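Local coordinates for protein oxidoreductase (Bordetella pertussis, PDB 3Q2K) that probably oxidises the C-3 hydroxyl of the sugar ring of UDP-N-acetylglucosaminuronic acid with NAD, a step toward 2,3-diacetamido-2,3-dideoxy-D-mannuronic acid, at residues A113-M125 / A138-K150. Sequence-based numbering, arbitrary orientation.
Sequences AQAGRHVVSEKPM and ACDEAGVRLFVVK. With NAI (1,4-dihydronicotinamide adenine dinucleotide), chain U.
The parallel strands 118-121 and 146-148, joined through helix 129-142, form the last beta-alpha-beta unit of the Rossmann domain, and Val-119 with Leu-146, Val-120 with Phe-147 and Ser-121 with Val-148 pair across it. Four backbone bonds hold the register: Val-119 N to Arg-145 O, Phe-147 N to Val-119 O (2.8 Å), Ser-121 N to Phe-147 O, and Val-149 N to Ser-121 O. At the entry to the pair a side chain adds a fifth: Arg-145 N gives its hydrogen to His-118 ND1 at 3.0 Å, almost exactly in the imidazole plane; CG of His-118, anti to its carbonyl carbon (chi1 -53°), carries ND1 to that N-H. The guanidinium of Arg-145 turns away to a salt bridge with Glu-337.

On one face Val-119 CG1 lies 3.9 Å from Leu-146 CD1, the two side chains pointing the same way, and Met-125 follows, with CE near Leu-146 CD2 and CB near Val-148 CG2. At the other, N-terminal end Ala-113 CB, from helix 105-114, packs against Val-144 CG2 at 3.8 Å and against Cys-139 SG and Ala-142 CB of the neighbouring helix. On the other face Val-120 sets CG2 against Phe-147 CD2 and CG1 against Val-149 CG2, while helix 321-333 packs on Phe-147.

Past the C-terminal ends of the strands lies the cofactor. Glu-122 OE2 accepts hydrogen bonds from the nicotinamide carboxamide N7N (3.0 Å) and from Lys-123 N (2.9 Å), while His-45 and His-321 hold OE1; Val-149 CB and CG1 lie against this carboxylate. Lys-123 O meets both nicotinamide-ribose hydroxyls, and Lys-123 NZ donates to NAI O2D (3.1 Å) and bonds O3' of the UDP-sugar. This Glu-Lys-Pro segment, with its cis peptide before Pro-124, is typical of the GFO/IDH/MocA dehydrogenase active site.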
loop_
_atom_site.group_PDB
_atom_site.type_symbol
_atom_site.label_atom_id
_atom_site.label_comp_id
_atom_site.label_asym_id
_atom_site.label_seq_id
_atom_site.Cartn_x
_atom_site.Cartn_y
_atom_site.Cartn_z
ATOM N N ALA C 113 -30.598 -28.499 6.897
ATOM C CA ALA C 113 -31.198 -27.756 7.992
ATOM C C ALA C 113 -32.595 -27.270 7.626
ATOM O O ALA C 113 -33.466 -27.221 8.493
ATOM C CB ALA C 113 -30.309 -26.611 8.425
ATOM N N GLN C 114 -32.808 -26.860 6.379
ATOM C CA GLN C 114 -34.158 -26.467 5.983
ATOM C C GLN C 114 -35.205 -27.579 6.090
ATOM O O GLN C 114 -36.413 -27.328 6.080
ATOM C CB GLN C 114 -34.107 -25.927 4.552
ATOM C CG GLN C 114 -33.214 -24.700 4.433
ATOM C CD GLN C 114 -33.182 -24.136 3.031
ATOM O OE1 GLN C 114 -33.352 -24.881 2.067
ATOM N NE2 GLN C 114 -32.971 -22.829 2.906
ATOM N N ALA C 115 -34.750 -28.827 6.109
ATOM C CA ALA C 115 -35.633 -29.967 6.335
ATOM C C ALA C 115 -35.621 -30.387 7.800
ATOM O O ALA C 115 -36.157 -31.425 8.192
ATOM C CB ALA C 115 -35.198 -31.136 5.470
ATOM N N GLY C 116 -34.944 -29.587 8.613
ATOM C CA GLY C 116 -35.127 -29.671 10.056
ATOM C C GLY C 116 -34.344 -30.726 10.805
ATOM O O GLY C 116 -34.757 -31.094 11.904
ATOM N N ARG C 117 -33.231 -31.224 10.273
ATOM C CA ARG C 117 -32.412 -32.146 11.058
ATOM C C ARG C 117 -31.015 -31.615 11.377
ATOM O O ARG C 117 -30.497 -30.675 10.770
ATOM C CB ARG C 117 -32.269 -33.517 10.391
ATOM C CG ARG C 117 -33.293 -33.825 9.317
ATOM C CD ARG C 117 -34.549 -34.525 9.814
ATOM N NE ARG C 117 -35.401 -34.674 8.639
ATOM C CZ ARG C 117 -35.273 -35.664 7.762
ATOM N NH1 ARG C 117 -34.365 -36.605 7.978
ATOM N NH2 ARG C 117 -36.059 -35.727 6.693
ATOM N N HIS C 118 -30.374 -32.264 12.340
ATOM C CA HIS C 118 -29.025 -31.884 12.737
ATOM C C HIS C 118 -28.011 -32.230 11.650
ATOM O O HIS C 118 -28.312 -33.071 10.800
ATOM C CB HIS C 118 -28.699 -32.604 14.045
ATOM C CG HIS C 118 -29.750 -32.372 15.079
ATOM N ND1 HIS C 118 -29.978 -31.123 15.615
ATOM C CD2 HIS C 118 -30.691 -33.195 15.601
ATOM C CE1 HIS C 118 -31.001 -31.191 16.450
ATOM N NE2 HIS C 118 -31.434 -32.439 16.475
ATOM N N VAL C 119 -26.851 -31.575 11.661
ATOM C CA VAL C 119 -25.823 -31.790 10.645
ATOM C C VAL C 119 -24.506 -32.083 11.344
ATOM O O VAL C 119 -24.131 -31.367 12.273
ATOM C CB VAL C 119 -25.542 -30.522 9.827
ATOM C CG1 VAL C 119 -24.309 -30.717 8.938
ATOM C CG2 VAL C 119 -26.796 -30.087 9.087
ATOM N N VAL C 120 -23.866 -33.172 10.931
ATOM C CA VAL C 120 -22.481 -33.415 11.320
ATOM C C VAL C 120 -21.657 -33.230 10.054
ATOM O O VAL C 120 -21.697 -34.092 9.178
ATOM C CB VAL C 120 -22.242 -34.809 11.929
ATOM C CG1 VAL C 120 -20.790 -34.970 12.342
ATOM C CG2 VAL C 120 -23.125 -35.030 13.147
ATOM N N SER C 121 -20.971 -32.099 9.911
ATOM C CA SER C 121 -20.195 -31.878 8.688
ATOM C C SER C 121 -18.757 -32.353 8.848
ATOM O O SER C 121 -18.149 -32.083 9.889
ATOM C CB SER C 121 -20.157 -30.391 8.327
ATOM O OG SER C 121 -19.488 -30.209 7.094
ATOM N N GLU C 122 -18.221 -33.055 7.854
ATOM C CA GLU C 122 -16.792 -33.365 7.898
ATOM C C GLU C 122 -15.936 -32.114 7.757
ATOM O O GLU C 122 -16.426 -31.090 7.269
ATOM C CB GLU C 122 -16.378 -34.338 6.790
ATOM C CG GLU C 122 -16.332 -35.766 7.278
ATOM C CD GLU C 122 -15.167 -36.001 8.223
ATOM O OE1 GLU C 122 -15.010 -37.126 8.749
ATOM O OE2 GLU C 122 -14.393 -35.045 8.437
ATOM N N LYS C 123 -14.680 -32.188 8.185
ATOM C CA LYS C 123 -13.777 -31.055 8.001
ATOM C C LYS C 123 -13.371 -30.953 6.534
ATOM O O LYS C 123 -13.418 -31.942 5.807
ATOM C CB LYS C 123 -12.593 -31.062 8.976
ATOM C CG LYS C 123 -11.705 -32.301 8.969
ATOM C CD LYS C 123 -11.388 -32.755 7.551
ATOM C CE LYS C 123 -10.034 -32.324 6.997
ATOM N NZ LYS C 123 -9.815 -33.044 5.701
ATOM N N PRO C 124 -13.081 -29.732 6.067
ATOM C CA PRO C 124 -13.442 -28.585 6.884
ATOM C C PRO C 124 -14.886 -28.257 6.513
ATOM O O PRO C 124 -15.413 -28.823 5.550
ATOM C CB PRO C 124 -12.511 -27.507 6.333
ATOM C CG PRO C 124 -12.531 -27.808 4.859
ATOM C CD PRO C 124 -12.510 -29.327 4.769
ATOM N N MET C 125 -15.522 -27.319 7.204
ATOM C CA MET C 125 -16.958 -27.144 6.985
ATOM C C MET C 125 -17.256 -26.530 5.621
ATOM O O MET C 125 -18.385 -26.613 5.137
ATOM C CB MET C 125 -17.558 -26.251 8.079
ATOM C CG MET C 125 -16.940 -24.856 8.244
ATOM S SD MET C 125 -17.368 -24.018 9.802
ATOM C CE MET C 125 -19.158 -24.066 9.650
ATOM N N ALA C 138 -27.736 -20.713 8.789
ATOM C CA ALA C 138 -28.907 -21.500 8.412
ATOM C C ALA C 138 -29.304 -22.438 9.543
ATOM O O ALA C 138 -30.479 -22.507 9.923
ATOM C CB ALA C 138 -28.641 -22.301 7.149
ATOM N N CYS C 139 -28.318 -23.153 10.075
ATOM C CA CYS C 139 -28.566 -23.994 11.246
ATOM C C CYS C 139 -29.062 -23.246 12.475
ATOM O O CYS C 139 -29.836 -23.761 13.281
ATOM C CB CYS C 139 -27.281 -24.711 11.650
ATOM S SG CYS C 139 -26.910 -25.914 10.367
ATOM N N ASP C 140 -28.566 -22.026 12.632
ATOM C CA ASP C 140 -28.999 -21.216 13.764
ATOM C C ASP C 140 -30.494 -21.016 13.570
ATOM O O ASP C 140 -31.265 -21.267 14.485
ATOM C CB ASP C 140 -28.443 -19.793 13.686
ATOM C CG ASP C 140 -27.028 -19.658 14.215
ATOM O OD1 ASP C 140 -26.565 -20.503 15.006
ATOM O OD2 ASP C 140 -26.368 -18.663 13.852
ATOM N N GLU C 141 -30.905 -20.486 12.422
ATOM C CA GLU C 141 -32.312 -20.166 12.225
ATOM C C GLU C 141 -33.166 -21.416 12.044
ATOM O O GLU C 141 -34.366 -21.375 12.287
ATOM C CB GLU C 141 -32.540 -19.107 11.146
ATOM C CG GLU C 141 -32.198 -19.500 9.717
ATOM C CD GLU C 141 -31.811 -18.306 8.856
ATOM O OE1 GLU C 141 -31.804 -17.171 9.381
ATOM O OE2 GLU C 141 -31.501 -18.482 7.657
ATOM N N ALA C 142 -32.609 -22.572 11.703
ATOM C CA ALA C 142 -33.456 -23.761 11.797
ATOM C C ALA C 142 -33.498 -24.315 13.218
ATOM O O ALA C 142 -34.228 -25.265 13.469
ATOM C CB ALA C 142 -33.014 -24.863 10.861
ATOM N N GLY C 143 -32.728 -23.788 14.162
ATOM C CA GLY C 143 -32.731 -24.374 15.496
ATOM C C GLY C 143 -32.170 -25.783 15.477
ATOM O O GLY C 143 -32.513 -26.589 16.337
ATOM N N VAL C 144 -31.294 -26.118 14.535
ATOM C CA VAL C 144 -30.700 -27.447 14.584
ATOM C C VAL C 144 -29.245 -27.355 15.029
ATOM O O VAL C 144 -28.649 -26.286 14.957
ATOM C CB VAL C 144 -30.829 -28.194 13.239
ATOM C CG1 VAL C 144 -32.297 -28.483 12.921
ATOM C CG2 VAL C 144 -30.198 -27.415 12.097
ATOM N N ARG C 145 -28.677 -28.446 15.527
ATOM C CA ARG C 145 -27.253 -28.591 15.815
ATOM C C ARG C 145 -26.431 -28.672 14.531
ATOM O O ARG C 145 -26.801 -29.375 13.589
ATOM C CB ARG C 145 -27.092 -29.980 16.432
ATOM C CG ARG C 145 -26.457 -30.008 17.798
ATOM C CD ARG C 145 -27.262 -29.074 18.667
ATOM N NE ARG C 145 -26.527 -28.861 19.906
ATOM C CZ ARG C 145 -26.978 -28.090 20.887
ATOM N NH1 ARG C 145 -28.161 -27.509 20.760
ATOM N NH2 ARG C 145 -26.259 -27.927 21.987
ATOM N N LEU C 146 -25.284 -28.003 14.509
ATOM C CA LEU C 146 -24.306 -28.168 13.439
ATOM C C LEU C 146 -23.004 -28.558 14.126
ATOM O O LEU C 146 -22.508 -27.765 14.925
ATOM C CB LEU C 146 -24.126 -26.838 12.703
ATOM C CG LEU C 146 -22.865 -26.686 11.867
ATOM C CD1 LEU C 146 -22.625 -27.951 11.052
ATOM C CD2 LEU C 146 -22.947 -25.443 10.987
ATOM N N PHE C 147 -22.494 -29.764 13.888
ATOM C CA PHE C 147 -21.213 -30.178 14.465
ATOM C C PHE C 147 -20.177 -30.221 13.340
ATOM O O PHE C 147 -20.521 -30.471 12.193
ATOM C CB PHE C 147 -21.240 -31.585 15.062
ATOM C CG PHE C 147 -22.353 -31.828 16.040
ATOM C CD1 PHE C 147 -22.102 -31.824 17.402
ATOM C CD2 PHE C 147 -23.640 -32.095 15.599
ATOM C CE1 PHE C 147 -23.112 -32.044 18.318
ATOM C CE2 PHE C 147 -24.647 -32.344 16.509
ATOM C CZ PHE C 147 -24.391 -32.292 17.865
ATOM N N VAL C 148 -18.907 -29.960 13.627
ATOM C CA VAL C 148 -17.857 -30.104 12.632
ATOM C C VAL C 148 -16.839 -31.132 13.135
ATOM O O VAL C 148 -16.362 -31.092 14.266
ATOM C CB VAL C 148 -17.180 -28.752 12.348
ATOM C CG1 VAL C 148 -16.010 -28.936 11.379
ATOM C CG2 VAL C 148 -18.241 -27.755 11.877
ATOM N N VAL C 149 -16.478 -32.100 12.302
ATOM C CA VAL C 149 -15.654 -33.196 12.814
ATOM C C VAL C 149 -14.246 -32.678 13.052
ATOM O O VAL C 149 -13.604 -32.225 12.114
ATOM C CB VAL C 149 -15.602 -34.368 11.822
ATOM C CG1 VAL C 149 -14.559 -35.385 12.244
ATOM C CG2 VAL C 149 -16.978 -35.005 11.755
ATOM N N LYS C 150 -13.756 -32.713 14.284
ATOM C CA LYS C 150 -12.368 -32.344 14.480
ATOM C C LYS C 150 -11.810 -33.374 15.446
ATOM O O LYS C 150 -11.601 -33.059 16.618
ATOM C CB LYS C 150 -12.239 -30.931 15.058
ATOM C CG LYS C 150 -11.309 -30.040 14.268
ATOM C CD LYS C 150 -12.096 -29.476 13.107
ATOM C CE LYS C 150 -11.243 -28.448 12.369
ATOM N NZ LYS C 150 -10.826 -28.793 10.981
HETATM P PA NAI U . -14.294 -39.256 -1.512
HETATM O O1A NAI U . -14.140 -39.010 -2.961
HETATM O O2A NAI U . -13.642 -40.698 -1.202
HETATM O O5B NAI U . -15.780 -39.644 -1.022
HETATM C C5B NAI U . -16.693 -38.971 -1.882
HETATM C C4B NAI U . -18.112 -39.526 -1.888
HETATM O O4B NAI U . -19.055 -38.449 -1.960
HETATM C C3B NAI U . -18.065 -40.285 -3.228
HETATM O O3B NAI U . -18.594 -41.594 -2.999
HETATM C C2B NAI U . -18.891 -39.316 -4.120
HETATM O O2B NAI U . -19.643 -39.991 -5.131
HETATM C C1B NAI U . -19.901 -38.837 -3.053
HETATM N N9A NAI U . -20.602 -37.683 -3.588
HETATM C C8A NAI U . -20.151 -36.764 -4.485
HETATM N N7A NAI U . -21.102 -35.890 -4.667
HETATM C C5A NAI U . -22.203 -36.176 -3.937
HETATM C C6A NAI U . -23.475 -35.606 -3.733
HETATM N N6A NAI U . -23.864 -34.437 -4.362
HETATM N N1A NAI U . -24.286 -36.214 -2.873
HETATM C C2A NAI U . -23.929 -37.303 -2.214
HETATM N N3A NAI U . -22.752 -37.869 -2.378
HETATM C C4A NAI U . -21.867 -37.330 -3.206
HETATM O O3 NAI U . -13.307 -38.333 -0.650
HETATM P PN NAI U . -13.393 -38.480 0.947
HETATM O O1N NAI U . -11.912 -38.719 1.296
HETATM O O2N NAI U . -14.151 -39.637 1.630
HETATM O O5D NAI U . -13.741 -36.995 1.485
HETATM C C5D NAI U . -14.360 -37.138 2.756
HETATM C C4D NAI U . -14.852 -35.779 3.268
HETATM O O4D NAI U . -14.450 -35.945 4.644
HETATM C C3D NAI U . -14.039 -34.586 2.725
HETATM O O3D NAI U . -14.433 -33.336 3.277
HETATM C C2D NAI U . -12.676 -34.895 3.374
HETATM O O2D NAI U . -12.028 -33.646 3.594
HETATM C C1D NAI U . -13.159 -35.324 4.780
HETATM N N1N NAI U . -12.280 -36.296 5.424
HETATM C C2N NAI U . -12.054 -36.139 6.711
HETATM C C3N NAI U . -11.226 -37.053 7.350
HETATM C C7N NAI U . -10.945 -36.886 8.786
HETATM O O7N NAI U . -9.946 -37.388 9.259
HETATM N N7N NAI U . -11.799 -36.145 9.521
HETATM C C4N NAI U . -10.642 -38.086 6.618
HETATM C C5N NAI U . -10.915 -38.169 5.266
HETATM C C6N NAI U . -11.766 -37.252 4.679
#